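Local coordinates for DNA repair protein RAD7 (Saccharomyces cerevisiae, PDB 5ZB2), which takes part, within the global genome repair complex, in nucleotide excision repair that removes DNA damage from nontranscribing DNA, and interacts with the Elc1 protein, at residues L70-D75 with A96-H101. Sequence-based numbering, arbitrary orientation.
Sequences LFLKTD and AIFSPH. With 9FO (3,6,9,12,15,18,21,24,27,30,33,36,39,42,45,48,51,54,57-nonadecaoxanonapentacontane-1,59-diol), chain K.
Three waters bridge the two segments, yet a single direct hydrogen bond joins them: the backbone N-H of Lys73 donates to Phe98 O, N to O 2.9 Å, bent at the hydrogen (144°). Lys73 makes this bond from a left-handed helical backbone conformation, phi and psi both 56°. Its side chain then crosses the Phe98 ring obliquely, CD lying 3.5 Å from CD1 of the phenylalanine. Bends at chi2 and chi3 bring NZ round to a water held by Ile97 O, while Asp28 of helix 8-41 takes the same ammonium in a salt bridge. Leu72 closes on Phe98 too, its CD2 sitting 4.0 Å from the phenylalanine CB. In the leucine-rich-repeat solenoid, this joins the loop before strand 78-81 to the last part of helix 89-98 and the loop that follows it, near the N-terminal end of the arc. Ile97 CG2 sits over the centre of one face of the Phe98 ring, and CZ reaches CAX of the bound polyethylene glycol at 3.8 Å. Cutting Phe98 back to an alanine removes the ring, and a gap is likely to open between Leu72, the Lys73 methylenes and the glycol chain. Further along, one water ties Phe71 O, Thr74 N and Thr74 OG1 to Ser99 OG. Another links Thr74 O to His101 N, and the imidazole CD2 of His101 lies 3.7 Å from Thr74 O.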
ATOM      1  N   LEU A  70       5.013   6.012  15.244  1.00 41.96           N
ATOM      2  CA  LEU A  70       5.352   5.937  16.661  1.00 42.34           C
ATOM      3  C   LEU A  70       4.837   4.657  17.311  1.00 42.03           C
ATOM      4  O   LEU A  70       5.354   4.250  18.360  1.00 38.96           O
ATOM      5  CB  LEU A  70       4.776   7.154  17.392  1.00 41.99           C
ATOM      6  CG  LEU A  70       5.243   8.518  16.870  1.00 42.06           C
ATOM      7  CD1 LEU A  70       4.302   9.633  17.309  1.00 40.72           C
ATOM      8  CD2 LEU A  70       6.662   8.800  17.339  1.00 42.00           C
ATOM      9  N   PHE A  71       3.838   4.012  16.713  1.00 40.73           N
ATOM     10  CA  PHE A  71       3.159   2.877  17.322  1.00 43.13           C
ATOM     11  C   PHE A  71       3.515   1.548  16.666  1.00 42.72           C
ATOM     12  O   PHE A  71       2.871   0.535  16.959  1.00 43.73           O
ATOM     13  CB  PHE A  71       1.645   3.092  17.262  1.00 40.99           C
ATOM     14  CG  PHE A  71       1.192   4.384  17.872  1.00 41.96           C
ATOM     15  CD1 PHE A  71       1.167   5.548  17.123  1.00 41.68           C
ATOM     16  CD2 PHE A  71       0.788   4.436  19.195  1.00 42.89           C
ATOM     17  CE1 PHE A  71       0.752   6.738  17.684  1.00 41.74           C
ATOM     18  CE2 PHE A  71       0.370   5.625  19.759  1.00 42.78           C
ATOM     19  CZ  PHE A  71       0.352   6.774  19.005  1.00 42.22           C
ATOM     20  N   LEU A  72       4.521   1.518  15.797  1.00 42.65           N
ATOM     21  CA  LEU A  72       4.827   0.327  15.018  1.00 45.53           C
ATOM     22  C   LEU A  72       5.943  -0.487  15.664  1.00 46.17           C
ATOM     23  O   LEU A  72       6.851   0.053  16.303  1.00 44.87           O
ATOM     24  CB  LEU A  72       5.224   0.702  13.587  1.00 44.43           C
ATOM     25  CG  LEU A  72       4.160   1.407  12.740  1.00 43.82           C
ATOM     26  CD1 LEU A  72       4.699   1.698  11.346  1.00 45.45           C
ATOM     27  CD2 LEU A  72       2.880   0.592  12.649  1.00 41.93           C
ATOM     28  N   LYS A  73       5.865  -1.805  15.478  1.00 47.64           N
ATOM     29  CA  LYS A  73       6.852  -2.750  15.998  1.00 49.14           C
ATOM     30  C   LYS A  73       7.018  -2.608  17.514  1.00 50.22           C
ATOM     31  O   LYS A  73       8.116  -2.401  18.033  1.00 52.76           O
ATOM     32  CB  LYS A  73       8.194  -2.580  15.278  1.00 50.80           C
ATOM     33  CG  LYS A  73       8.195  -3.037  13.817  1.00 51.71           C
ATOM     34  CD  LYS A  73       7.703  -4.476  13.642  1.00 53.23           C
ATOM     35  CE  LYS A  73       8.467  -5.468  14.509  1.00 56.26           C
ATOM     36  NZ  LYS A  73       7.913  -6.849  14.392  1.00 55.93           N
ATOM     37  N   THR A  74       5.896  -2.731  18.217  1.00 50.73           N
ATOM     38  CA  THR A  74       5.873  -2.812  19.671  1.00 54.14           C
ATOM     39  C   THR A  74       5.240  -4.136  20.080  1.00 59.09           C
ATOM     40  O   THR A  74       4.649  -4.844  19.262  1.00 55.77           O
ATOM     41  CB  THR A  74       5.094  -1.642  20.292  1.00 54.74           C
ATOM     42  OG1 THR A  74       3.686  -1.870  20.158  1.00 53.05           O
ATOM     43  CG2 THR A  74       5.458  -0.324  19.613  1.00 50.93           C
ATOM     44  N   ASP A  75       5.372  -4.475  21.361  1.00 62.50           N
ATOM     45  CA  ASP A  75       4.716  -5.653  21.912  1.00 72.07           C
ATOM     46  C   ASP A  75       3.366  -5.322  22.542  1.00 68.83           C
ATOM     47  O   ASP A  75       2.867  -6.093  23.369  1.00 72.70           O
ATOM     48  CB  ASP A  75       5.629  -6.344  22.932  1.00 87.20           C
ATOM     49  CG  ASP A  75       6.008  -5.442  24.087  1.00 76.60           C
ATOM     50  OD1 ASP A  75       6.143  -4.224  23.868  1.00 71.76           O
ATOM     51  OD2 ASP A  75       6.178  -5.955  25.213  1.00 80.78           O
ATOM     52  N   ALA A  96      -1.300  -3.363  10.670  1.00 38.45           N
ATOM     53  CA  ALA A  96      -1.516  -4.800  10.800  1.00 39.08           C
ATOM     54  C   ALA A  96      -0.225  -5.577  10.573  1.00 42.07           C
ATOM     55  O   ALA A  96       0.039  -6.569  11.262  1.00 43.02           O
ATOM     56  CB  ALA A  96      -2.592  -5.264   9.819  1.00 38.05           C
ATOM     57  N   ILE A  97       0.592  -5.146   9.610  1.00 41.21           N
ATOM     58  CA  ILE A  97       1.822  -5.871   9.306  1.00 42.29           C
ATOM     59  C   ILE A  97       2.805  -5.773  10.469  1.00 44.05           C
ATOM     60  O   ILE A  97       3.502  -6.743  10.790  1.00 44.22           O
ATOM     61  CB  ILE A  97       2.434  -5.343   7.993  1.00 46.54           C
ATOM     62  CG1 ILE A  97       1.548  -5.720   6.798  1.00 47.46           C
ATOM     63  CG2 ILE A  97       3.855  -5.861   7.787  1.00 50.47           C
ATOM     64  CD1 ILE A  97       1.376  -7.214   6.573  1.00 49.11           C
ATOM     65  N   PHE A  98       2.867  -4.613  11.127  1.00 43.95           N
ATOM     66  CA  PHE A  98       3.911  -4.327  12.104  1.00 45.59           C
ATOM     67  C   PHE A  98       3.419  -4.358  13.551  1.00 45.26           C
ATOM     68  O   PHE A  98       4.113  -3.857  14.440  1.00 45.30           O
ATOM     69  CB  PHE A  98       4.542  -2.966  11.800  1.00 46.96           C
ATOM     70  CG  PHE A  98       5.464  -2.967  10.610  1.00 48.79           C
ATOM     71  CD1 PHE A  98       6.417  -3.959  10.448  1.00 52.28           C
ATOM     72  CD2 PHE A  98       5.388  -1.962   9.658  1.00 48.54           C
ATOM     73  CE1 PHE A  98       7.269  -3.953   9.361  1.00 56.04           C
ATOM     74  CE2 PHE A  98       6.237  -1.954   8.569  1.00 52.93           C
ATOM     75  CZ  PHE A  98       7.177  -2.950   8.421  1.00 57.15           C
ATOM     76  N   SER A  99       2.251  -4.948  13.819  1.00 45.12           N
ATOM     77  CA  SER A  99       1.729  -5.053  15.185  1.00 46.23           C
ATOM     78  C   SER A  99       1.123  -6.433  15.404  1.00 47.27           C
ATOM     79  O   SER A  99      -0.035  -6.565  15.810  1.00 46.23           O
ATOM     80  CB  SER A  99       0.697  -3.958  15.460  1.00 44.38           C
ATOM     81  OG  SER A  99       1.288  -2.675  15.395  1.00 54.03           O
ATOM     82  N   PRO A 100       1.900  -7.494  15.174  1.00 49.39           N
ATOM     83  CA  PRO A 100       1.322  -8.846  15.215  1.00 48.56           C
ATOM     84  C   PRO A 100       0.833  -9.275  16.591  1.00 49.21           C
ATOM     85  O   PRO A 100       0.065 -10.242  16.677  1.00 46.91           O
ATOM     86  CB  PRO A 100       2.479  -9.734  14.733  1.00 51.16           C
ATOM     87  CG  PRO A 100       3.713  -8.961  15.072  1.00 55.18           C
ATOM     88  CD  PRO A 100       3.349  -7.514  14.905  1.00 50.86           C
ATOM     89  N   HIS A 101       1.240  -8.604  17.664  1.00 51.45           N
ATOM     90  CA  HIS A 101       0.874  -9.026  19.012  1.00 51.23           C
ATOM     91  C   HIS A 101      -0.486  -8.498  19.455  1.00 49.41           C
ATOM     92  O   HIS A 101      -0.863  -8.701  20.612  1.00 49.56           O
ATOM     93  CB  HIS A 101       1.947  -8.582  20.009  1.00 56.77           C
ATOM     94  CG  HIS A 101       3.319  -9.078  19.676  1.00 62.81           C
ATOM     95  ND1 HIS A 101       3.781 -10.313  20.079  1.00 63.67           N
ATOM     96  CD2 HIS A 101       4.327  -8.510  18.972  1.00 62.62           C
ATOM     97  CE1 HIS A 101       5.015 -10.482  19.639  1.00 72.08           C
ATOM     98  NE2 HIS A 101       5.370  -9.404  18.965  1.00 67.58           N
TER
HETATM   99  OAA 9FO K 609       3.719 -11.170  -1.150  0.50 64.89           O
HETATM  100  CAB 9FO K 609       4.322 -10.344  -0.194  0.50 59.31           C
HETATM  101  CAC 9FO K 609       5.611  -9.755  -0.767  0.50 54.69           C
HETATM  102  OAD 9FO K 609       6.437  -9.307   0.270  0.50 55.34           O
HETATM  103  CAE 9FO K 609       6.051  -8.099   0.854  0.50 55.15           C
HETATM  104  CAF 9FO K 609       6.772  -7.932   2.191  0.50 56.42           C
HETATM  105  OAG 9FO K 609       5.988  -7.158   3.052  0.50 57.49           O
HETATM  106  CAH 9FO K 609       4.942  -7.859   3.663  0.50 57.66           C
HETATM  107  CAI 9FO K 609       3.711  -6.965   3.686  0.50 55.74           C
HETATM  108  OAJ 9FO K 609       3.058  -7.091   2.457  0.50 54.91           O
HETATM  109  CAK 9FO K 609       2.517  -5.901   1.961  0.50 53.65           C
HETATM  110  CAL 9FO K 609       2.164  -6.086   0.488  0.50 52.67           C
HETATM  111  OAM 9FO K 609       2.599  -4.974  -0.242  0.50 50.69           O
HETATM  112  CAN 9FO K 609       3.097  -5.288  -1.509  0.50 48.54           C
HETATM  113  CAO 9FO K 609       4.520  -5.808  -1.371  0.50 49.49           C
HETATM  114  OAP 9FO K 609       5.394  -4.983  -2.087  0.50 47.40           O
HETATM  115  CAQ 9FO K 609       6.743  -5.252  -1.845  0.50 49.35           C
HETATM  116  CAR 9FO K 609       7.145  -4.620  -0.519  0.50 51.41           C
HETATM  117  OAS 9FO K 609       8.535  -4.563  -0.413  0.50 51.58           O
HETATM  118  CAT 9FO K 609       9.012  -4.745   0.891  0.50 54.41           C
HETATM  119  CAU 9FO K 609       8.554  -3.613   1.812  0.50 56.88           C
HETATM  120  OAV 9FO K 609       7.852  -4.156   2.892  0.50 58.13           O
HETATM  121  CAW 9FO K 609       7.249  -3.203   3.720  0.50 58.12           C
HETATM  122  CAX 9FO K 609       6.436  -3.916   4.799  0.50 58.17           C
HETATM  123  OAY 9FO K 609       5.077  -3.919   4.463  0.50 55.49           O
HETATM  124  CAZ 9FO K 609       4.411  -2.706   4.682  0.50 53.84           C
HETATM  125  CBA 9FO K 609       2.907  -2.923   4.535  0.50 52.67           C
HETATM  126  OBB 9FO K 609       2.373  -2.048   3.585  0.50 52.02           O
HETATM  127  CBC 9FO K 609       2.266  -2.558   2.286  0.50 51.87           C
HETATM  128  CBD 9FO K 609       1.453  -1.576   1.448  0.50 50.51           C
HETATM  129  OBE 9FO K 609       2.292  -0.551   1.008  0.50 50.57           O
HETATM  130  CBF 9FO K 609       1.716   0.714   1.126  0.50 49.66           C
HETATM  131  CBG 9FO K 609       2.661   1.756   0.541  0.50 51.08           C
HETATM  132  OBH 9FO K 609       3.954   1.215   0.467  0.50 51.91           O
HETATM  133  CBI 9FO K 609       4.990   2.158   0.520  0.50 52.42           C
HETATM  134  CBJ 9FO K 609       6.275   1.492   1.004  0.50 53.38           C
HETATM  135  OBK 9FO K 609       6.919   2.354   1.903  0.50 55.04           O
HETATM  136  CBL 9FO K 609       7.443   1.744   3.051  0.50 56.59           C
HETATM  137  CBM 9FO K 609       7.574   2.789   4.154  0.50 58.28           C
HETATM  138  OBN 9FO K 609       7.858   2.156   5.369  0.50 59.41           O
HETATM  139  CBO 9FO K 609       6.737   1.858   6.151  0.50 57.70           C
HETATM  140  CBP 9FO K 609       6.273   3.096   6.919  0.50 55.21           C
HETATM  141  OBQ 9FO K 609       4.899   2.967   7.152  0.50 52.05           O
HETATM  142  CBR 9FO K 609       4.177   4.157   7.298  0.50 51.47           C
HETATM  143  CBS 9FO K 609       2.738   3.857   6.894  0.50 49.53           C
HETATM  144  OBT 9FO K 609       2.283   4.868   6.042  0.50 48.47           O
HETATM  145  CBU 9FO K 609       1.353   4.447   5.085  0.50 47.27           C
HETATM  146  CBV 9FO K 609       1.346   5.448   3.937  0.50 49.28           C
HETATM  147  OBW 9FO K 609       2.345   5.088   3.029  0.50 51.44           O
HETATM  148  CBX 9FO K 609       2.473   5.965   1.945  0.50 52.79           C
HETATM  149  CBY 9FO K 609       3.810   5.727   1.248  0.50 53.82           C
HETATM  150  OBZ 9FO K 609       4.835   5.612   2.193  0.50 54.73           O
HETATM  151  CCA 9FO K 609       5.935   6.441   1.936  0.50 55.99           C
HETATM  152  CCB 9FO K 609       7.121   5.989   2.785  0.50 57.50           C
HETATM  153  OCC 9FO K 609       7.141   6.601   4.043  0.50 58.45           O
HETATM  154  CCD 9FO K 609       6.067   6.323   4.896  0.50 56.13           C
HETATM  155  CCE 9FO K 609       5.040   7.441   4.730  0.50 55.75           C
HETATM  156  OCF 9FO K 609       4.656   7.959   5.972  0.50 55.14           O
HETATM  157  CCG 9FO K 609       3.468   8.701   5.943  0.50 54.48           C
HETATM  158  CCH 9FO K 609       3.478   9.711   4.794  0.50 59.37           C
HETATM  159  OCI 9FO K 609       2.582  10.751   5.071  0.50 64.70           O
HETATM  160  O   HOH W   1       3.183  -2.002  17.587  1.00 46.52           O
HETATM  161  O   HOH W   2       5.761  -7.242  12.244  1.00 48.92           O
HETATM  162  O   HOH W   3       2.065  -5.584  18.657  1.00 52.33           O